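Uncharacterized protein (Desulfotomaculum acetoxidans, PDB 3U4Y) is of unknown function but folds as a seven-bladed beta-propeller of the lactonase family. Local coordinates at residues 51-56 against 64-69. Residues are numbered along the deposited sequence; the frame is centred on the assembly and turned at random.
Sequences CSNVVV and LVQIET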
ATOM      1  N   CYS A  51      -6.021 -14.954  -0.721  1.00 44.54           N
ATOM      2  CA  CYS A  51      -6.190 -14.419  -2.084  1.00 44.33           C
ATOM      3  C   CYS A  51      -7.668 -14.381  -2.494  1.00 55.46           C
ATOM      4  O   CYS A  51      -8.009 -14.043  -3.637  1.00 48.76           O
ATOM      5  CB  CYS A  51      -5.350 -15.195  -3.114  1.00 30.41           C
ATOM      6  SG  CYS A  51      -3.962 -14.269  -3.810  1.00 50.30           S
ATOM      7  N   SER A  52      -8.529 -14.693  -1.527  1.00 57.98           N
ATOM      8  CA  SER A  52      -9.945 -14.927  -1.769  1.00 52.91           C
ATOM      9  C   SER A  52     -10.811 -13.670  -1.639  1.00 53.70           C
ATOM     10  O   SER A  52     -11.844 -13.540  -2.301  1.00 54.81           O
ATOM     11  CB  SER A  52     -10.445 -15.996  -0.800  1.00 53.15           C
ATOM     12  OG  SER A  52     -10.132 -15.657   0.543  1.00 52.57           O
ATOM     13  N   ASN A  53     -10.400 -12.754  -0.771  1.00 60.14           N
ATOM     14  CA  ASN A  53     -11.157 -11.532  -0.558  1.00 53.83           C
ATOM     15  C   ASN A  53     -10.357 -10.262  -0.761  1.00 49.00           C
ATOM     16  O   ASN A  53      -9.180 -10.176  -0.422  1.00 51.54           O
ATOM     17  CB  ASN A  53     -11.815 -11.526   0.816  1.00 49.37           C
ATOM     18  CG  ASN A  53     -12.962 -12.484   0.892  1.00 46.48           C
ATOM     19  OD1 ASN A  53     -14.136 -12.086   0.919  1.00 44.84           O
ATOM     20  ND2 ASN A  53     -12.639 -13.768   0.880  1.00 42.45           N
ATOM     21  N   VAL A  54     -11.038  -9.274  -1.317  1.00 43.32           N
ATOM     22  CA  VAL A  54     -10.458  -7.983  -1.620  1.00 40.42           C
ATOM     23  C   VAL A  54     -11.139  -6.904  -0.783  1.00 41.08           C
ATOM     24  O   VAL A  54     -12.247  -7.105  -0.279  1.00 42.26           O
ATOM     25  CB  VAL A  54     -10.627  -7.665  -3.115  1.00 38.63           C
ATOM     26  CG1 VAL A  54     -10.919  -6.191  -3.331  1.00 41.36           C
ATOM     27  CG2 VAL A  54      -9.402  -8.102  -3.883  1.00 39.12           C
ATOM     28  N   VAL A  55     -10.461  -5.772  -0.621  1.00 35.42           N
ATOM     29  CA  VAL A  55     -11.041  -4.624   0.053  1.00 37.29           C
ATOM     30  C   VAL A  55     -10.735  -3.337  -0.705  1.00 40.43           C
ATOM     31  O   VAL A  55      -9.586  -3.118  -1.099  1.00 48.30           O
ATOM     32  CB  VAL A  55     -10.540  -4.524   1.493  1.00 30.72           C
ATOM     33  CG1 VAL A  55     -10.568  -3.108   1.938  1.00 35.14           C
ATOM     34  CG2 VAL A  55     -11.414  -5.363   2.398  1.00 30.18           C
ATOM     35  N   VAL A  56     -11.758  -2.509  -0.941  1.00 32.65           N
ATOM     36  CA  VAL A  56     -11.560  -1.190  -1.554  1.00 32.41           C
ATOM     37  C   VAL A  56     -12.073  -0.086  -0.639  1.00 35.95           C
ATOM     38  O   VAL A  56     -13.080  -0.247   0.035  1.00 48.43           O
ATOM     39  CB  VAL A  56     -12.245  -1.052  -2.925  1.00 26.99           C
ATOM     40  CG1 VAL A  56     -11.567   0.024  -3.729  1.00 28.62           C
ATOM     41  CG2 VAL A  56     -12.161  -2.332  -3.689  1.00 33.37           C
ATOM     42  N   LEU A  64     -16.316   1.513   2.784  1.00 40.47           N
ATOM     43  CA  LEU A  64     -15.495   0.354   2.450  1.00 37.48           C
ATOM     44  C   LEU A  64     -16.324  -0.745   1.779  1.00 39.30           C
ATOM     45  O   LEU A  64     -17.383  -1.114   2.276  1.00 48.98           O
ATOM     46  CB  LEU A  64     -14.838  -0.204   3.711  1.00 36.12           C
ATOM     47  CG  LEU A  64     -13.997  -1.481   3.557  1.00 36.50           C
ATOM     48  CD1 LEU A  64     -12.664  -1.366   4.284  1.00 25.81           C
ATOM     49  CD2 LEU A  64     -14.758  -2.694   4.035  1.00 31.13           C
ATOM     50  N   VAL A  65     -15.848  -1.271   0.657  1.00 31.42           N
ATOM     51  CA  VAL A  65     -16.509  -2.418   0.027  1.00 42.85           C
ATOM     52  C   VAL A  65     -15.625  -3.680   0.047  1.00 47.91           C
ATOM     53  O   VAL A  65     -14.404  -3.589  -0.104  1.00 50.17           O
ATOM     54  CB  VAL A  65     -16.948  -2.112  -1.421  1.00 40.85           C
ATOM     55  CG1 VAL A  65     -17.466  -0.707  -1.519  1.00 44.08           C
ATOM     56  CG2 VAL A  65     -15.794  -2.290  -2.369  1.00 45.07           C
ATOM     57  N   GLN A  66     -16.258  -4.842   0.239  1.00 40.41           N
ATOM     58  CA  GLN A  66     -15.578  -6.138   0.302  1.00 35.13           C
ATOM     59  C   GLN A  66     -16.058  -7.047  -0.811  1.00 39.87           C
ATOM     60  O   GLN A  66     -17.251  -7.171  -1.038  1.00 46.09           O
ATOM     61  CB  GLN A  66     -15.835  -6.821   1.652  1.00 34.95           C
ATOM     62  CG  GLN A  66     -15.522  -8.324   1.671  1.00 41.43           C
ATOM     63  CD  GLN A  66     -15.699  -8.965   3.050  1.00 53.02           C
ATOM     64  OE1 GLN A  66     -16.038  -8.294   4.029  1.00 59.62           O
ATOM     65  NE2 GLN A  66     -15.465 -10.272   3.127  1.00 55.91           N
ATOM     66  N   ILE A  67     -15.139  -7.699  -1.505  1.00 42.50           N
ATOM     67  CA  ILE A  67     -15.565  -8.573  -2.588  1.00 50.02           C
ATOM     68  C   ILE A  67     -14.894  -9.966  -2.581  1.00 56.79           C
ATOM     69  O   ILE A  67     -13.738 -10.091  -2.181  1.00 64.42           O
ATOM     70  CB  ILE A  67     -15.429  -7.866  -3.960  1.00 44.75           C
ATOM     71  CG1 ILE A  67     -14.407  -8.569  -4.833  1.00 42.07           C
ATOM     72  CG2 ILE A  67     -15.092  -6.376  -3.802  1.00 28.15           C
ATOM     73  CD1 ILE A  67     -14.499  -8.148  -6.262  1.00 46.29           C
ATOM     74  N   GLU A  68     -15.636 -11.006  -2.976  1.00 46.48           N
ATOM     75  CA  GLU A  68     -15.073 -12.354  -3.125  1.00 47.15           C
ATOM     76  C   GLU A  68     -14.625 -12.575  -4.568  1.00 41.81           C
ATOM     77  O   GLU A  68     -15.338 -12.218  -5.498  1.00 45.27           O
ATOM     78  CB  GLU A  68     -16.096 -13.422  -2.760  1.00 60.34           C
ATOM     79  CG  GLU A  68     -16.481 -13.508  -1.295  1.00 70.84           C
ATOM     80  CD  GLU A  68     -17.485 -14.643  -1.038  1.00 80.63           C
ATOM     81  OE1 GLU A  68     -17.826 -15.381  -2.003  1.00 68.50           O
ATOM     82  OE2 GLU A  68     -17.931 -14.792   0.126  1.00 87.03           O
ATOM     83  N   THR A  69     -13.465 -13.190  -4.766  1.00 32.82           N
ATOM     84  CA  THR A  69     -12.834 -13.158  -6.084  1.00 40.06           C
ATOM     85  C   THR A  69     -12.809 -14.469  -6.853  1.00 47.68           C
ATOM     86  O   THR A  69     -12.303 -14.512  -7.982  1.00 45.46           O
ATOM     87  CB  THR A  69     -11.382 -12.712  -5.962  1.00 47.02           C
ATOM     88  OG1 THR A  69     -10.649 -13.694  -5.217  1.00 56.12           O
ATOM     89  CG2 THR A  69     -11.298 -11.381  -5.250  1.00 35.39           C
TER
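The two middle strands of one propeller blade meet here, in the antiparallel hairpin of 53-58 and 63-68. Val-54 and Ile-67 form one hydrogen-bonded pair, Val-56 and Val-65 the other. Val-54 N gives to Ile-67 O at 3.0 Å, and Ile-67 N returns a bond to Val-54 O. Val-56 and Val-65 likewise exchange two backbone bonds. Thr-69 N adds one more, to Ser-52 O at 3.0 Å, just beyond the strand ends.

Asn-53, Val-55, Gln-66 and Glu-68 share one face. The Gln-66 side chain is extended, with CG opposite its own backbone N (chi1 163°), and this carries the amide along to Asn-53. There Gln-66 NE2 gives a hydrogen bond to Asn-53 OD1 at 3.2 Å. The bond is straight at NE2. NE2 stands above the Asn-53 carbonyl plane, and the two amides are turned 76° apart. OE1 of Gln-66 bonds Tyr-113 of the next blade, so this buried amide links two sheets of the circular fold. A leucine here would probably leave both Asn-53 OD1 and the Tyr-113 hydroxyl without this partner. Glu-68 lies alongside Asn-53, with Glu-68 CG 3.5 Å from Asn-53 OD1. Further along, Val-55 CG1 touches Leu-64 CD1 at 3.6 Å.

The other face is apolar and packs on the neighbouring blade that holds strand 11-16. Val-56 CB sits 3.8 Å from Val-65 CG2. Val-54 CG2 meets the Thr-69 methyl, CG2, at 4.0 Å. Next to Ser-52, Cys-51 is joined by a disulfide to Cys-322, near the C-terminal end.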